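Local coordinates for alpha-glucosidase (PDB 5XFM), which hydrolyses beta-L-arabinopyranosides and alpha-galactosides as a bifunctional, calcium-containing enzyme of glycoside hydrolase family 97, at residues Leu516-Gln527 with Cys543-Trp554; Tyr563-Ala571 with Ala581-Leu592. The protein carries 1 engineered substitution. One frame throughout, in Å; residues are numbered along the deposited sequence.

Contact 1: residues Leu516-Gln527 with Cys543-Trp554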
loop_
_atom_site.group_PDB
_atom_site.type_symbol
_atom_site.label_atom_id
_atom_site.label_comp_id
_atom_site.label_asym_id
_atom_site.label_seq_id
_atom_site.Cartn_x
_atom_site.Cartn_y
_atom_site.Cartn_z
ATOM N N LEU A 516 9.477 9.269 15.623
ATOM C CA LEU A 516 8.287 9.001 16.422
ATOM C C LEU A 516 7.020 9.338 15.612
ATOM O O LEU A 516 6.064 8.558 15.569
ATOM C CB LEU A 516 8.343 9.788 17.738
ATOM C CG LEU A 516 9.554 9.527 18.657
ATOM C CD1 LEU A 516 9.434 10.286 19.971
ATOM C CD2 LEU A 516 9.794 8.043 18.932
ATOM N N ALA A 517 7.044 10.494 14.954
ATOM C CA ALA A 517 5.963 10.942 14.084
ATOM C C ALA A 517 5.698 9.933 12.976
ATOM O O ALA A 517 4.561 9.745 12.540
ATOM C CB ALA A 517 6.293 12.304 13.484
ATOM N N THR A 518 6.768 9.293 12.520
ATOM C CA THR A 518 6.682 8.311 11.447
ATOM C C THR A 518 5.893 7.049 11.857
ATOM O O THR A 518 5.336 6.353 11.009
ATOM C CB THR A 518 8.121 7.945 10.979
ATOM O OG1 THR A 518 8.536 8.865 9.961
ATOM C CG2 THR A 518 8.222 6.529 10.439
ATOM N N THR A 519 5.796 6.778 13.156
ATOM C CA THR A 519 4.980 5.652 13.616
ATOM C C THR A 519 3.486 5.935 13.443
ATOM O O THR A 519 2.663 5.017 13.380
ATOM C CB THR A 519 5.277 5.290 15.097
ATOM O OG1 THR A 519 4.837 6.343 15.966
ATOM C CG2 THR A 519 6.774 5.043 15.294
ATOM N N VAL A 520 3.142 7.212 13.356
ATOM C CA VAL A 520 1.764 7.606 13.134
ATOM C C VAL A 520 1.507 7.846 11.646
ATOM O O VAL A 520 0.436 7.523 11.126
ATOM C CB VAL A 520 1.419 8.861 13.951
ATOM C CG1 VAL A 520 -0.003 9.300 13.672
ATOM C CG2 VAL A 520 1.598 8.576 15.434
ATOM N N LEU A 521 2.494 8.413 10.961
ATOM C CA LEU A 521 2.363 8.693 9.537
ATOM C C LEU A 521 2.209 7.431 8.687
ATOM O O LEU A 521 1.370 7.389 7.792
ATOM C CB LEU A 521 3.567 9.491 9.042
ATOM C CG LEU A 521 3.668 10.908 9.607
ATOM C CD1 LEU A 521 4.939 11.595 9.125
ATOM C CD2 LEU A 521 2.438 11.721 9.248
ATOM N N LEU A 522 3.014 6.409 8.968
ATOM C CA LEU A 522 3.034 5.201 8.141
ATOM C C LEU A 522 2.263 4.047 8.798
ATOM O O LEU A 522 2.664 3.544 9.850
ATOM C CB LEU A 522 4.487 4.782 7.862
ATOM C CG LEU A 522 5.446 5.887 7.394
ATOM C CD1 LEU A 522 6.816 5.330 7.016
ATOM C CD2 LEU A 522 4.855 6.678 6.232
ATOM N N GLN A 523 1.193 3.599 8.142
ATOM C CA GLN A 523 0.257 2.630 8.721
ATOM C C GLN A 523 0.498 1.178 8.280
ATOM O O GLN A 523 0.684 0.888 7.091
ATOM C CB GLN A 523 -1.184 3.047 8.379
ATOM C CG GLN A 523 -2.269 2.060 8.788
ATOM C CD GLN A 523 -2.554 1.048 7.688
ATOM O OE1 GLN A 523 -2.566 1.391 6.502
ATOM N NE2 GLN A 523 -2.774 -0.205 8.074
ATOM N N ASN A 524 0.518 0.278 9.262
ATOM C CA ASN A 524 0.521 -1.170 9.039
ATOM C C ASN A 524 0.103 -1.869 10.337
ATOM O O ASN A 524 0.589 -1.513 11.413
ATOM C CB ASN A 524 1.895 -1.658 8.568
ATOM C CG ASN A 524 1.842 -3.041 7.924
ATOM O OD1 ASN A 524 1.965 -4.062 8.602
ATOM N ND2 ASN A 524 1.649 -3.074 6.613
ATOM N N PRO A 525 -0.783 -2.875 10.242
ATOM C CA PRO A 525 -1.406 -3.512 11.411
ATOM C C PRO A 525 -0.400 -4.170 12.367
ATOM O O PRO A 525 -0.521 -4.056 13.589
ATOM C CB PRO A 525 -2.304 -4.588 10.785
ATOM C CG PRO A 525 -2.428 -4.222 9.357
ATOM C CD PRO A 525 -1.182 -3.528 8.987
ATOM N N VAL A 526 0.585 -4.852 11.799
ATOM C CA VAL A 526 1.667 -5.443 12.576
ATOM C C VAL A 526 2.957 -4.685 12.274
ATOM O O VAL A 526 3.537 -4.845 11.200
ATOM C CB VAL A 526 1.842 -6.944 12.256
ATOM C CG1 VAL A 526 3.078 -7.507 12.943
ATOM C CG2 VAL A 526 0.596 -7.724 12.660
ATOM N N GLN A 527 3.392 -3.846 13.208
ATOM C CA GLN A 527 4.586 -3.036 12.987
ATOM C C GLN A 527 5.824 -3.685 13.578
ATOM O O GLN A 527 5.934 -3.847 14.792
ATOM C CB GLN A 527 4.421 -1.634 13.582
ATOM C CG GLN A 527 3.345 -0.755 12.941
ATOM C CD GLN A 527 3.767 -0.114 11.628
ATOM O OE1 GLN A 527 4.547 -0.677 10.860
ATOM N NE2 GLN A 527 3.254 1.081 11.371
ATOM N N CYS A 543 11.363 9.148 24.227
ATOM C CA CYS A 543 11.162 8.446 22.963
ATOM C C CYS A 543 10.756 6.990 23.195
ATOM O O CYS A 543 9.770 6.505 22.636
ATOM C CB CYS A 543 12.424 8.511 22.101
ATOM S SG CYS A 543 12.867 10.181 21.560
ATOM N N MET A 544 11.514 6.295 24.033
ATOM C CA MET A 544 11.241 4.889 24.289
ATOM C C MET A 544 9.923 4.715 25.031
ATOM O O MET A 544 9.203 3.729 24.822
ATOM C CB MET A 544 12.395 4.275 25.074
ATOM C CG MET A 544 13.713 4.390 24.341
ATOM S SD MET A 544 13.580 3.686 22.688
ATOM C CE MET A 544 13.317 1.952 23.091
ATOM N N ASP A 545 9.604 5.699 25.868
ATOM C CA ASP A 545 8.336 5.737 26.580
ATOM C C ASP A 545 7.193 5.861 25.593
ATOM O O ASP A 545 6.184 5.167 25.720
ATOM C CB ASP A 545 8.289 6.888 27.592
ATOM C CG ASP A 545 9.062 6.580 28.864
ATOM O OD1 ASP A 545 9.145 5.391 29.237
ATOM O OD2 ASP A 545 9.564 7.525 29.506
ATOM N N PHE A 546 7.340 6.753 24.618
ATOM C CA PHE A 546 6.327 6.858 23.577
ATOM C C PHE A 546 6.166 5.525 22.846
ATOM O O PHE A 546 5.045 5.036 22.669
ATOM C CB PHE A 546 6.672 7.940 22.558
ATOM C CG PHE A 546 5.779 7.921 21.339
ATOM C CD1 PHE A 546 4.541 8.544 21.364
ATOM C CD2 PHE A 546 6.156 7.248 20.190
ATOM C CE1 PHE A 546 3.712 8.515 20.260
ATOM C CE2 PHE A 546 5.327 7.213 19.084
ATOM C CZ PHE A 546 4.110 7.848 19.117
ATOM N N MET A 547 7.290 4.943 22.426
ATOM C CA MET A 547 7.259 3.712 21.635
ATOM C C MET A 547 6.600 2.579 22.414
ATOM O O MET A 547 6.064 1.642 21.823
ATOM C CB MET A 547 8.662 3.313 21.187
ATOM C CG MET A 547 9.223 4.235 20.120
ATOM S SD MET A 547 8.101 4.387 18.719
ATOM C CE MET A 547 8.112 2.718 18.076
ATOM N N LYS A 548 6.650 2.662 23.738
ATOM C CA LYS A 548 5.934 1.698 24.564
ATOM C C LYS A 548 4.404 1.804 24.426
ATOM O O LYS A 548 3.692 0.823 24.650
ATOM C CB LYS A 548 6.346 1.849 26.027
ATOM C CG LYS A 548 7.632 1.109 26.371
ATOM C CD LYS A 548 8.261 1.643 27.648
ATOM C CE LYS A 548 9.073 0.565 28.360
ATOM N NZ LYS A 548 10.524 0.897 28.444
ATOM N N ARG A 549 3.896 2.979 24.062
ATOM C CA ARG A 549 2.446 3.192 23.987
ATOM C C ARG A 549 1.909 3.315 22.568
ATOM O O ARG A 549 0.711 3.533 22.378
ATOM C CB ARG A 549 2.045 4.450 24.763
ATOM C CG ARG A 549 2.521 4.489 26.204
ATOM C CD ARG A 549 1.866 5.627 26.977
ATOM N NE ARG A 549 2.846 6.399 27.739
ATOM C CZ ARG A 549 3.030 7.713 27.614
ATOM N NH1 ARG A 549 2.290 8.417 26.763
ATOM N NH2 ARG A 549 3.953 8.327 28.345
ATOM N N VAL A 550 2.780 3.177 21.573
ATOM C CA VAL A 550 2.370 3.372 20.182
ATOM C C VAL A 550 1.288 2.382 19.713
ATOM O O VAL A 550 1.378 1.173 19.943
ATOM C CB VAL A 550 3.609 3.303 19.229
ATOM C CG1 VAL A 550 4.188 1.898 19.154
ATOM C CG2 VAL A 550 3.260 3.827 17.845
ATOM N N PRO A 551 0.235 2.909 19.071
ATOM C CA PRO A 551 -0.782 2.056 18.449
ATOM C C PRO A 551 -0.386 1.683 17.026
ATOM O O PRO A 551 0.486 2.337 16.449
ATOM C CB PRO A 551 -2.043 2.928 18.470
ATOM C CG PRO A 551 -1.570 4.345 18.714
ATOM C CD PRO A 551 -0.089 4.340 18.956
ATOM N N THR A 552 -0.983 0.626 16.482
ATOM C CA THR A 552 -0.721 0.243 15.096
ATOM C C THR A 552 -2.031 0.142 14.302
ATOM O O THR A 552 -2.015 -0.107 13.103
ATOM C CB THR A 552 0.051 -1.099 14.988
ATOM O OG1 THR A 552 -0.791 -2.192 15.369
ATOM C CG2 THR A 552 1.297 -1.083 15.861
ATOM N N THR A 553 -3.160 0.319 14.984
ATOM C CA THR A 553 -4.478 0.229 14.347
ATOM C C THR A 553 -5.278 1.502 14.607
ATOM O O THR A 553 -5.064 2.183 15.610
ATOM C CB THR A 553 -5.278 -0.978 14.863
ATOM O OG1 THR A 553 -5.459 -0.858 16.278
ATOM C CG2 THR A 553 -4.538 -2.278 14.556
ATOM N N TRP A 554 -6.217 1.817 13.721
ATOM C CA TRP A 554 -6.882 3.110 13.799
ATOM C C TRP A 554 -8.382 3.050 13.556
ATOM O O TRP A 554 -8.878 2.175 12.852
ATOM C CB TRP A 554 -6.241 4.070 12.796
ATOM C CG TRP A 554 -4.743 4.071 12.869
ATOM C CD1 TRP A 554 -3.882 3.453 12.009
ATOM C CD2 TRP A 554 -3.929 4.709 13.861
ATOM N NE1 TRP A 554 -2.585 3.673 12.397
ATOM C CE2 TRP A 554 -2.584 4.442 13.530
ATOM C CE3 TRP A 554 -4.206 5.485 14.991
ATOM C CZ2 TRP A 554 -1.518 4.920 14.292
ATOM C CZ3 TRP A 554 -3.142 5.964 15.746
ATOM C CH2 TRP A 554 -1.815 5.679 15.390
HETATM O O HOH W 1 1.777 2.441 13.808
HETATM O O HOH W 2 -3.548 -0.394 11.034
HETATM O O HOH W 3 0.015 1.616 12.021
#

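Contact 2: residues Tyr563-Ala571 with Ala581-Leu592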
loop_
_atom_site.group_PDB
_atom_site.type_symbol
_atom_site.label_atom_id
_atom_site.label_comp_id
_atom_site.label_asym_id
_atom_site.label_seq_id
_atom_site.Cartn_x
_atom_site.Cartn_y
_atom_site.Cartn_z
ATOM N N TYR A 563 2.011 18.656 1.482
ATOM C CA TYR A 563 2.286 18.600 0.054
ATOM C C TYR A 563 3.287 17.471 -0.155
ATOM O O TYR A 563 4.302 17.393 0.561
ATOM C CB TYR A 563 2.833 19.937 -0.458
ATOM C CG TYR A 563 2.862 20.066 -1.964
ATOM C CD1 TYR A 563 1.812 20.664 -2.644
ATOM C CD2 TYR A 563 3.935 19.594 -2.706
ATOM C CE1 TYR A 563 1.826 20.785 -4.019
ATOM C CE2 TYR A 563 3.959 19.711 -4.080
ATOM C CZ TYR A 563 2.899 20.309 -4.730
ATOM O OH TYR A 563 2.909 20.434 -6.098
ATOM N N PRO A 564 3.004 16.593 -1.130
ATOM C CA PRO A 564 3.757 15.361 -1.383
ATOM C C PRO A 564 5.235 15.613 -1.635
ATOM O O PRO A 564 5.588 16.329 -2.579
ATOM C CB PRO A 564 3.088 14.789 -2.638
ATOM C CG PRO A 564 1.726 15.363 -2.631
ATOM C CD PRO A 564 1.888 16.748 -2.075
ATOM N N GLY A 565 6.079 15.013 -0.799
ATOM C CA GLY A 565 7.521 15.127 -0.920
ATOM C C GLY A 565 8.109 16.316 -0.180
ATOM O O GLY A 565 9.326 16.407 -0.008
ATOM N N LYS A 566 7.247 17.202 0.306
ATOM C CA LYS A 566 7.703 18.426 0.957
ATOM C C LYS A 566 7.387 18.394 2.446
ATOM O O LYS A 566 8.280 18.556 3.283
ATOM C CB LYS A 566 7.071 19.643 0.289
ATOM C CG LYS A 566 7.720 19.982 -1.050
ATOM C CD LYS A 566 6.963 21.070 -1.789
ATOM C CE LYS A 566 7.742 21.559 -3.001
ATOM N NZ LYS A 566 7.226 20.986 -4.275
ATOM N N TYR A 567 6.123 18.167 2.787
ATOM C CA TYR A 567 5.768 18.066 4.202
ATOM C C TYR A 567 4.437 17.362 4.366
ATOM O O TYR A 567 3.651 17.295 3.427
ATOM C CB TYR A 567 5.738 19.452 4.861
ATOM C CG TYR A 567 4.562 20.330 4.492
ATOM C CD1 TYR A 567 4.519 20.993 3.271
ATOM C CD2 TYR A 567 3.513 20.529 5.382
ATOM C CE1 TYR A 567 3.451 21.810 2.936
ATOM C CE2 TYR A 567 2.447 21.347 5.063
ATOM C CZ TYR A 567 2.418 21.981 3.834
ATOM O OH TYR A 567 1.357 22.792 3.508
ATOM N N VAL A 568 4.192 16.804 5.545
ATOM C CA VAL A 568 2.918 16.122 5.755
ATOM C C VAL A 568 2.442 16.236 7.199
ATOM O O VAL A 568 3.221 16.101 8.145
ATOM C CB VAL A 568 2.991 14.623 5.335
ATOM C CG1 VAL A 568 4.009 13.865 6.153
ATOM C CG2 VAL A 568 1.620 13.967 5.445
ATOM N N VAL A 569 1.151 16.521 7.336
ATOM C CA VAL A 569 0.482 16.687 8.623
ATOM C C VAL A 569 -0.841 15.933 8.645
ATOM O O VAL A 569 -1.785 16.314 7.933
ATOM C CB VAL A 569 0.181 18.176 8.933
ATOM C CG1 VAL A 569 -0.272 18.341 10.373
ATOM C CG2 VAL A 569 1.388 19.055 8.636
ATOM N N LEU A 570 -0.913 14.864 9.437
ATOM C CA LEU A 570 -2.164 14.112 9.545
ATOM C C LEU A 570 -2.478 13.681 10.976
ATOM O O LEU A 570 -1.577 13.494 11.800
ATOM C CB LEU A 570 -2.167 12.896 8.610
ATOM C CG LEU A 570 -1.169 11.748 8.680
ATOM C CD1 LEU A 570 -1.555 10.689 9.717
ATOM C CD2 LEU A 570 -1.080 11.131 7.302
ATOM N N ALA A 571 -3.771 13.540 11.258
ATOM C CA ALA A 571 -4.236 13.066 12.552
ATOM C C ALA A 571 -4.955 11.731 12.426
ATOM O O ALA A 571 -5.780 11.535 11.529
ATOM C CB ALA A 571 -5.145 14.095 13.199
ATOM N N ALA A 581 0.481 13.972 13.779
ATOM C CA ALA A 581 1.882 13.823 13.436
ATOM C C ALA A 581 2.203 14.661 12.213
ATOM O O ALA A 581 1.419 14.713 11.254
ATOM C CB ALA A 581 2.223 12.365 13.194
ATOM N N ALA A 582 3.343 15.341 12.263
ATOM C CA ALA A 582 3.779 16.147 11.131
ATOM C C ALA A 582 5.277 16.049 10.935
ATOM O O ALA A 582 6.025 15.985 11.909
ATOM C CB ALA A 582 3.362 17.601 11.317
ATOM N N VAL A 583 5.720 16.005 9.680
ATOM C CA VAL A 583 7.151 16.112 9.392
ATOM C C VAL A 583 7.434 17.032 8.207
ATOM O O VAL A 583 6.563 17.264 7.341
ATOM C CB VAL A 583 7.811 14.740 9.094
ATOM C CG1 VAL A 583 7.705 13.796 10.289
ATOM C CG2 VAL A 583 7.224 14.122 7.831
ATOM N N ASN A 584 8.670 17.532 8.177
ATOM C CA ASN A 584 9.103 18.495 7.165
ATOM C C ASN A 584 10.331 18.035 6.373
ATOM O O ASN A 584 11.414 17.850 6.935
ATOM C CB ASN A 584 9.396 19.844 7.831
ATOM C CG ASN A 584 9.981 20.868 6.864
ATOM O OD1 ASN A 584 9.739 20.823 5.653
ATOM N ND2 ASN A 584 10.758 21.803 7.403
ATOM N N ALA A 585 10.166 17.891 5.060
ATOM C CA ALA A 585 11.271 17.488 4.194
ATOM C C ALA A 585 11.870 18.674 3.447
ATOM O O ALA A 585 12.760 18.498 2.615
ATOM C CB ALA A 585 10.815 16.427 3.200
ATOM N N GLY A 586 11.374 19.875 3.722
ATOM C CA GLY A 586 11.936 21.062 3.100
ATOM C C GLY A 586 13.287 21.370 3.714
ATOM O O GLY A 586 13.678 20.740 4.698
ATOM N N LYS A 587 14.006 22.334 3.150
ATOM C CA LYS A 587 15.268 22.763 3.750
ATOM C C LYS A 587 15.124 24.085 4.502
ATOM O O LYS A 587 16.030 24.490 5.230
ATOM C CB LYS A 587 16.388 22.836 2.707
ATOM C CG LYS A 587 17.257 21.576 2.742
ATOM C CD LYS A 587 17.893 21.233 1.410
ATOM C CE LYS A 587 17.953 19.716 1.208
ATOM N NZ LYS A 587 16.755 18.978 1.730
ATOM N N GLU A 588 13.972 24.735 4.362
ATOM C CA GLU A 588 13.684 25.888 5.201
ATOM C C GLU A 588 12.687 25.469 6.270
ATOM O O GLU A 588 11.879 24.562 6.052
ATOM C CB GLU A 588 13.130 27.077 4.403
ATOM C CG GLU A 588 14.108 27.760 3.460
ATOM C CD GLU A 588 13.414 28.717 2.503
ATOM O OE1 GLU A 588 12.182 28.890 2.626
ATOM O OE2 GLU A 588 14.108 29.350 1.679
ATOM N N PRO A 589 12.733 26.141 7.429
ATOM C CA PRO A 589 11.785 25.861 8.508
ATOM C C PRO A 589 10.351 26.015 8.033
ATOM O O PRO A 589 10.062 26.829 7.155
ATOM C CB PRO A 589 12.138 26.910 9.560
ATOM C CG PRO A 589 13.585 27.191 9.322
ATOM C CD PRO A 589 13.743 27.137 7.830
ATOM N N LEU A 590 9.457 25.240 8.626
ATOM C CA LEU A 590 8.086 25.171 8.159
ATOM C C LEU A 590 7.140 25.734 9.201
ATOM O O LEU A 590 7.088 25.244 10.325
ATOM C CB LEU A 590 7.722 23.728 7.841
ATOM C CG LEU A 590 6.407 23.470 7.120
ATOM C CD1 LEU A 590 6.427 23.959 5.682
ATOM C CD2 LEU A 590 6.099 21.990 7.200
ATOM N N LYS A 591 6.387 26.760 8.818
ATOM C CA LYS A 591 5.485 27.418 9.748
ATOM C C LYS A 591 4.030 27.045 9.481
ATOM O O LYS A 591 3.505 27.271 8.391
ATOM C CB LYS A 591 5.668 28.941 9.659
ATOM C CG LYS A 591 5.102 29.736 10.835
ATOM C CD LYS A 591 4.965 28.878 12.082
ATOM C CE LYS A 591 4.496 29.681 13.280
ATOM N NZ LYS A 591 4.480 28.848 14.514
ATOM N N LEU A 592 3.391 26.460 10.489
ATOM C CA LEU A 592 2.017 25.990 10.372
ATOM C C LEU A 592 1.079 26.751 11.289
ATOM O O LEU A 592 1.355 26.920 12.484
ATOM C CB LEU A 592 1.890 24.497 10.696
ATOM C CG LEU A 592 2.317 23.363 9.763
ATOM C CD1 LEU A 592 3.484 23.747 8.895
ATOM C CD2 LEU A 592 2.639 22.128 10.590
#

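Contact 1: residues Leu516-Gln527 with Cys543-Trp554
Thr519 meets three side chains of 543-554. Its OG1 lies at the edge of the Phe546 ring, in the ring plane, 3.3 Å from CE2. Val550 CG2 comes within 3.5 Å of the same OG1. The methyl CG2 turns to Met547 and touches SD at 3.7 Å. Leu516 extends this apolar patch: CD2 packs on Phe546 and on Met547 CG, while CD1 reaches Cys543 SG. Trp554 receives Gln523 CG at its edge, 3.9 Å from CD1. The direct hydrogen bond of the contact runs from Thr552 OG1 to Pro525 O, at 2.6 Å and with the hydroxyl tilted 31° from the carbonyl plane. Thr552 CG2 lies against Gln527 CG.

The Thr519 hydroxyl is fixed from within its own helix. With chi1 at 68° OG1 sits between the backbone N and the carbonyl carbon, and it donates to Leu516 O at 2.6 Å in the carbonyl plane. A valine here would probably leave Leu516 O without this second donor and set a methyl against the Phe546 edge. Waters bridge the loops. One takes a hydrogen from Gln527 NE2 and lies within bonding distance of Thr519 O and Pro551 O. Another links Gln523 NE2 to Thr552 O, at 2.6 Å from the latter. Arg572 makes a cation-pi contact with Trp554 and bonds to Val520 O and Leu521 O at the helix end.

The helical segments 516-521 and 543-549 run in nearly the same direction, 18° apart. The chain leaving helix 512-521 leads into strand 526-528, which pairs in parallel with strand 295-299 in the TIM-barrel-like catalytic domain. The chemistry is divided: apolar side chains join the helices; one hydroxyl and bridging waters serve carbonyls and side-chain amides where the chain leaves them.

Contact 2: residues Tyr563-Ala571 with Ala581-Leu592
Ala585 N bonds to Lys566 O at 2.7 Å where strand 567-571 begins with a classic beta bulge. In the bulge Lys566 and Tyr567 both donate their backbone N to Tyr563 O. Opposite it, Asn584 forms an Asx turn. Its OD1 takes Gly586 N at 2.7 Å, with the donor above the carbonyl plane, and its ND2 bonds to Glu588 O and Ile632 O.

From this end a regular antiparallel ladder runs on to Leu570 and Ala581. Val568 pairs with Val583 and Leu570 with Ala581, each through two backbone hydrogen bonds. Val568 CG1 and Val583 CG2 lie side by side, 3.6 Å apart. On the other face Val569 CG2 touches Ala582 CB and meets Leu592 CD2 tip to tip at 3.9 Å. Chi1 of 73° sets the Tyr567 ring across Leu590, whose CD1 lies over one face, while Leu590 CD2 touches Tyr567 CB at 3.5 Å. The Tyr567 hydroxyl bonds to Asp561.

Strand 556-563 pairs with 567-574 on one side, and strand 636-641 with 577-584 on the other. The face bearing Val568 and Leu570 lies on helix 512-521. Ala582 and Leu592 touch Ile632 of strand 627-632.

Overall arrangement
From the N terminus, the chain first passes through the beta-rich N-terminal domain and most of the catalytic barrel. Contact 1 then closes a loop of 15 residues, which includes helix 535-538, and returns the chain beside strand 526-528. Contact 2 follows in series: it closes the hairpin 567-574/577-584 and brings in the start of strand 590-595. The two loops neither nest nor cross. Their centres are about 19 Å apart, yet they touch through helix 512-521. Leu521 packs on Leu570 and Val583, and Val520 on Ala581. This helix therefore joins the barrel-side contact 1 to the C-terminal sheet of contact 2.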